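Local coordinates for fiber protein (PDB 3CNC) that forms the trimeric knob at the tip of the adenovirus fiber and probably attaches the virus to its host-cell receptor, CD46, at residues A[36-41]-A[50-55]; A[30-35]-A[109-114]. One frame throughout, in Å; residues are numbered along the deposited sequence.

Following the chain from the N terminus, strand 29-31 comes first and gives way to a loop at Thr32. That loop carries Pro36 to Val41 and leads to strand 51-60. Contact 1 (36-41 with 50-55) closes this short loop, with eight residues between its segments. Contact 2 (30-35 with 109-114) closes a much longer one, since 73 residues separate its segments. Contact 1 therefore lies wholly within the span of contact 2; the two nest and do not cross. Both reach the same antiparallel sheet, where strand 29-31 sits between 51-60 and 112-115. Their centres are about 11 Å apart. They meet where Thr32 OG1 probably hydrogen-bonds Leu55 N, 3.1 Å away.

Contact 1 of 2, residues A[36-41]-A[50-55]; sequences PSANCV and DCKLTL
Asn39 lays its side-chain amide against the backbone of Leu53, beside a classic beta bulge in which Asp50 and Cys51 both face Cys40. The bulge joins the loop after strand 29-31 to the start of strand 51-60 in the fiber knob. The Asn39 amide pairs with both the backbone N-H and the C=O of Leu53. Leu53 N gives a bond of 2.8 Å to Asn39 OD1. Asn39 ND2 returns one of 3.0 Å to Leu53 O, nearly straight at 172°, on a lone pair in the carbonyl plane. A chi1 of 60° puts Asn39 CG between its own N and C and brings the amide to this backbone. The Asn39 and Leu53 side chains cross at about a right angle. Leu53 CB packs on Cys40 CB at 3.7 Å. In the bulge, Cys51 O accepts from both Asn39 N and Cys40 N. Cys40 O takes Asp50 N and, weakly, Cys51 N. Asp50 OD1 accepts a hydrogen bond from Ile42 N; its 2.9 Å approach to Cys40 O is between two acceptors and is not a bond. The extended Lys52 chain runs alongside the Pro36 to Ala38 backbone, its CG 3.5 Å from both Pro36 O and Ala38 N. Pro36 CD lies 3.4 Å from Thr54 OG1.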
loop_
_atom_site.group_PDB
_atom_site.type_symbol
_atom_site.label_atom_id
_atom_site.label_comp_id
_atom_site.label_asym_id
_atom_site.label_seq_id
_atom_site.Cartn_x
_atom_site.Cartn_y
_atom_site.Cartn_z
ATOM N N PRO A 36 0.924 -3.751 -21.672
ATOM C CA PRO A 36 -0.053 -3.862 -22.765
ATOM C C PRO A 36 0.100 -2.802 -23.879
ATOM O O PRO A 36 0.746 -1.764 -23.695
ATOM C CB PRO A 36 -1.383 -3.715 -22.040
ATOM C CG PRO A 36 -1.038 -2.740 -20.955
ATOM C CD PRO A 36 0.272 -3.286 -20.434
ATOM N N SER A 37 -0.503 -3.082 -25.032
ATOM C CA SER A 37 -0.480 -2.162 -26.161
ATOM C C SER A 37 -1.529 -1.104 -25.849
ATOM O O SER A 37 -2.326 -1.290 -24.930
ATOM C CB SER A 37 -0.864 -2.889 -27.451
ATOM O OG SER A 37 0.005 -3.980 -27.703
ATOM N N ALA A 38 -1.536 -0.002 -26.596
ATOM C CA ALA A 38 -2.523 1.047 -26.354
ATOM C C ALA A 38 -3.878 0.358 -26.237
ATOM O O ALA A 38 -4.316 -0.344 -27.156
ATOM C CB ALA A 38 -2.522 2.060 -27.504
ATOM N N ASN A 39 -4.537 0.555 -25.101
ATOM C CA ASN A 39 -5.821 -0.091 -24.836
ATOM C C ASN A 39 -6.797 0.853 -24.144
ATOM O O ASN A 39 -7.915 0.464 -23.808
ATOM C CB ASN A 39 -5.582 -1.302 -23.919
ATOM C CG ASN A 39 -4.951 -0.898 -22.562
ATOM O OD1 ASN A 39 -4.688 0.278 -22.322
ATOM N ND2 ASN A 39 -4.711 -1.878 -21.686
ATOM N N CYS A 40 -6.388 2.100 -23.955
ATOM C CA CYS A 40 -7.213 3.035 -23.215
ATOM C C CYS A 40 -7.370 4.418 -23.862
ATOM O O CYS A 40 -6.428 4.950 -24.449
ATOM C CB CYS A 40 -6.595 3.148 -21.815
ATOM S SG CYS A 40 -7.490 4.077 -20.582
ATOM N N VAL A 41 -8.563 4.999 -23.735
ATOM C CA VAL A 41 -8.849 6.320 -24.292
ATOM C C VAL A 41 -8.973 7.390 -23.210
ATOM O O VAL A 41 -9.865 7.338 -22.361
ATOM C CB VAL A 41 -10.155 6.320 -25.117
ATOM C CG1 VAL A 41 -10.397 7.702 -25.693
ATOM C CG2 VAL A 41 -10.071 5.291 -26.233
ATOM N N ASP A 50 -5.488 5.883 -27.040
ATOM C CA ASP A 50 -4.466 6.914 -27.152
ATOM C C ASP A 50 -3.446 6.815 -26.009
ATOM O O ASP A 50 -2.637 7.717 -25.799
ATOM C CB ASP A 50 -5.113 8.302 -27.199
ATOM C CG ASP A 50 -5.801 8.673 -25.909
ATOM O OD1 ASP A 50 -6.227 7.757 -25.170
ATOM O OD2 ASP A 50 -5.928 9.887 -25.642
ATOM N N CYS A 51 -3.498 5.711 -25.267
ATOM C CA CYS A 51 -2.555 5.465 -24.173
ATOM C C CYS A 51 -2.644 4.026 -23.654
ATOM O O CYS A 51 -3.612 3.307 -23.923
ATOM C CB CYS A 51 -2.763 6.455 -23.023
ATOM S SG CYS A 51 -4.310 6.280 -22.152
ATOM N N LYS A 52 -1.614 3.611 -22.923
ATOM C CA LYS A 52 -1.540 2.258 -22.383
ATOM C C LYS A 52 -1.865 2.224 -20.893
ATOM O O LYS A 52 -1.190 2.862 -20.089
ATOM C CB LYS A 52 -0.145 1.685 -22.619
ATOM C CG LYS A 52 0.253 1.652 -24.076
ATOM C CD LYS A 52 1.756 1.502 -24.234
ATOM C CE LYS A 52 2.154 1.450 -25.708
ATOM N NZ LYS A 52 3.638 1.462 -25.887
ATOM N N LEU A 53 -2.906 1.475 -20.543
ATOM C CA LEU A 53 -3.337 1.340 -19.158
ATOM C C LEU A 53 -2.940 -0.010 -18.585
ATOM O O LEU A 53 -3.311 -1.056 -19.126
ATOM C CB LEU A 53 -4.856 1.466 -19.053
ATOM C CG LEU A 53 -5.425 1.088 -17.674
ATOM C CD1 LEU A 53 -5.081 2.173 -16.668
ATOM C CD2 LEU A 53 -6.926 0.914 -17.765
ATOM N N THR A 54 -2.172 0.011 -17.501
ATOM C CA THR A 54 -1.789 -1.235 -16.841
ATOM C C THR A 54 -2.565 -1.280 -15.527
ATOM O O THR A 54 -2.438 -0.397 -14.680
ATOM C CB THR A 54 -0.292 -1.296 -16.537
ATOM O OG1 THR A 54 0.439 -1.220 -17.762
ATOM C CG2 THR A 54 0.057 -2.614 -15.849
ATOM N N LEU A 55 -3.392 -2.295 -15.369
ATOM C CA LEU A 55 -4.174 -2.414 -14.160
ATOM C C LEU A 55 -4.161 -3.860 -13.713
ATOM O O LEU A 55 -4.459 -4.759 -14.493
ATOM C CB LEU A 55 -5.618 -1.963 -14.411
ATOM C CG LEU A 55 -6.589 -2.114 -13.227
ATOM C CD1 LEU A 55 -6.259 -1.074 -12.179
ATOM C CD2 LEU A 55 -8.046 -1.952 -13.704
#

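Contact 2 of 2, residues A[30-35]-A[109-114]; sequences LWTGAK and SNLNFK
Trp31 and Asn112 exchange two backbone hydrogen bonds. Trp31 N gives to Asn112 O at 3.0 Å, and the bond is almost straight at 175°. Asn112 N gives to Trp31 O at 3.2 Å. Asn112 also bonds along its own strand: its OD1 takes Phe113 N at 2.7 Å, on a lone pair in the carbonyl plane. Its ND2 has a weak bond to Gly122 O. The Trp31 ring is held by a different partner, because NE1 gives its hydrogen to Asn118 O. On one face of the ring lies Gly33 CA. On the opposite face, Lys114 CB sits toward the rim, 3.9 Å above the plane. The Lys114 chain goes on obliquely past the ring, with Lys114 CG 3.8 Å from Trp31 CZ2. The pair Trp31-Asn112 is a hydrogen-bonded antiparallel bridge. It adds strand 112-115 to strand 29-31 in one of the two antiparallel sheets of the knob's beta sandwich. Lys114 bends at its last torsion (chi4 67°), and NZ bonds Asn116 O. The same NZ forms a salt bridge to Asp219 of a neighbouring subunit, so strand 112-115 takes part in the subunit interface. Trp31 packs on Ile216 of that subunit. Thr32 OG1 gives a hydrogen bond to Gly33 O, on a lone pair; its outside partner is Leu55 N. The remaining contacts are apolar. Leu111 CB meets Leu30 CG at 4.0 Å, and the two side chains cross at about a right angle. Leu111 CD2 lies alongside Thr32 CG2, 3.3 Å away.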
loop_
_atom_site.group_PDB
_atom_site.type_symbol
_atom_site.label_atom_id
_atom_site.label_comp_id
_atom_site.label_asym_id
_atom_site.label_seq_id
_atom_site.Cartn_x
_atom_site.Cartn_y
_atom_site.Cartn_z
ATOM N N LEU A 30 -6.936 -10.466 -12.069
ATOM C CA LEU A 30 -7.680 -9.904 -13.193
ATOM C C LEU A 30 -6.838 -8.705 -13.632
ATOM O O LEU A 30 -6.619 -7.779 -12.846
ATOM C CB LEU A 30 -9.077 -9.457 -12.748
ATOM C CG LEU A 30 -10.000 -8.974 -13.869
ATOM C CD1 LEU A 30 -10.263 -10.116 -14.861
ATOM C CD2 LEU A 30 -11.313 -8.476 -13.285
ATOM N N TRP A 31 -6.345 -8.723 -14.872
ATOM C CA TRP A 31 -5.492 -7.625 -15.329
ATOM C C TRP A 31 -5.507 -7.329 -16.827
ATOM O O TRP A 31 -6.195 -7.982 -17.609
ATOM C CB TRP A 31 -4.036 -7.884 -14.878
ATOM C CG TRP A 31 -3.329 -9.021 -15.608
ATOM C CD1 TRP A 31 -3.863 -9.865 -16.553
ATOM C CD2 TRP A 31 -1.945 -9.371 -15.504
ATOM N NE1 TRP A 31 -2.896 -10.704 -17.045
ATOM C CE2 TRP A 31 -1.708 -10.422 -16.422
ATOM C CE3 TRP A 31 -0.877 -8.896 -14.728
ATOM C CZ2 TRP A 31 -0.437 -11.004 -16.589
ATOM C CZ3 TRP A 31 0.388 -9.476 -14.892
ATOM C CH2 TRP A 31 0.594 -10.518 -15.818
ATOM N N THR A 32 -4.722 -6.326 -17.205
ATOM C CA THR A 32 -4.584 -5.901 -18.589
ATOM C C THR A 32 -3.387 -6.607 -19.210
ATOM O O THR A 32 -3.078 -6.401 -20.383
ATOM C CB THR A 32 -4.286 -4.403 -18.668
ATOM O OG1 THR A 32 -3.159 -4.102 -17.826
ATOM C CG2 THR A 32 -5.477 -3.598 -18.229
ATOM N N GLY A 33 -2.723 -7.437 -18.413
ATOM C CA GLY A 33 -1.522 -8.111 -18.872
ATOM C C GLY A 33 -0.379 -7.178 -18.495
ATOM O O GLY A 33 -0.625 -6.003 -18.210
ATOM N N ALA A 34 0.853 -7.664 -18.436
ATOM C CA ALA A 34 1.951 -6.758 -18.128
ATOM C C ALA A 34 2.229 -6.013 -19.444
ATOM O O ALA A 34 1.898 -6.518 -20.529
ATOM C CB ALA A 34 3.173 -7.550 -17.693
ATOM N N LYS A 35 2.814 -4.824 -19.377
ATOM C CA LYS A 35 3.115 -4.053 -20.603
ATOM C C LYS A 35 2.173 -4.223 -21.799
ATOM O O LYS A 35 2.559 -4.768 -22.841
ATOM C CB LYS A 35 4.545 -4.342 -21.079
ATOM C CG LYS A 35 5.573 -3.421 -20.478
ATOM C CD LYS A 35 5.392 -2.012 -20.997
ATOM C CE LYS A 35 6.259 -1.010 -20.251
ATOM N NZ LYS A 35 7.676 -1.406 -20.262
ATOM N N SER A 109 -10.470 -2.693 -24.215
ATOM C CA SER A 109 -10.333 -4.134 -24.364
ATOM C C SER A 109 -10.635 -4.706 -22.980
ATOM O O SER A 109 -10.190 -4.157 -21.968
ATOM C CB SER A 109 -8.924 -4.510 -24.842
ATOM O OG SER A 109 -7.932 -3.779 -24.155
ATOM N N ASN A 110 -11.418 -5.780 -22.927
ATOM C CA ASN A 110 -11.780 -6.371 -21.641
ATOM C C ASN A 110 -10.573 -6.972 -20.926
ATOM O O ASN A 110 -9.611 -7.410 -21.557
ATOM C CB ASN A 110 -12.884 -7.432 -21.823
ATOM C CG ASN A 110 -13.478 -7.912 -20.485
ATOM O OD1 ASN A 110 -13.792 -7.108 -19.596
ATOM N ND2 ASN A 110 -13.643 -9.226 -20.348
ATOM N N LEU A 111 -10.626 -6.955 -19.599
ATOM C CA LEU A 111 -9.565 -7.502 -18.766
ATOM C C LEU A 111 -9.714 -9.012 -18.825
ATOM O O LEU A 111 -10.705 -9.514 -19.343
ATOM C CB LEU A 111 -9.741 -7.039 -17.313
ATOM C CG LEU A 111 -9.732 -5.538 -17.000
ATOM C CD1 LEU A 111 -10.286 -5.318 -15.594
ATOM C CD2 LEU A 111 -8.314 -4.972 -17.120
ATOM N N ASN A 112 -8.729 -9.740 -18.312
ATOM C CA ASN A 112 -8.825 -11.188 -18.282
ATOM C C ASN A 112 -7.847 -11.745 -17.257
ATOM O O ASN A 112 -7.131 -10.983 -16.612
ATOM C CB ASN A 112 -8.571 -11.778 -19.665
ATOM C CG ASN A 112 -9.402 -13.021 -19.920
ATOM O OD1 ASN A 112 -9.300 -14.013 -19.196
ATOM N ND2 ASN A 112 -10.235 -12.974 -20.951
ATOM N N PHE A 113 -7.815 -13.061 -17.094
ATOM C CA PHE A 113 -6.944 -13.680 -16.104
ATOM C C PHE A 113 -5.480 -13.668 -16.478
ATOM O O PHE A 113 -5.117 -13.374 -17.612
ATOM C CB PHE A 113 -7.392 -15.117 -15.838
ATOM C CG PHE A 113 -8.776 -15.216 -15.284
ATOM C CD1 PHE A 113 -9.653 -16.195 -15.736
ATOM C CD2 PHE A 113 -9.217 -14.315 -14.318
ATOM C CE1 PHE A 113 -10.951 -16.272 -15.239
ATOM C CE2 PHE A 113 -10.513 -14.386 -13.815
ATOM C CZ PHE A 113 -11.381 -15.365 -14.277
ATOM N N LYS A 114 -4.640 -13.992 -15.507
ATOM C CA LYS A 114 -3.214 -14.019 -15.727
ATOM C C LYS A 114 -2.781 -15.312 -16.392
ATOM O O LYS A 114 -3.093 -16.409 -15.926
ATOM C CB LYS A 114 -2.469 -13.860 -14.403
ATOM C CG LYS A 114 -0.986 -14.122 -14.500
ATOM C CD LYS A 114 -0.321 -13.894 -13.163
ATOM C CE LYS A 114 1.111 -14.440 -13.136
ATOM N NZ LYS A 114 2.042 -13.701 -14.051
#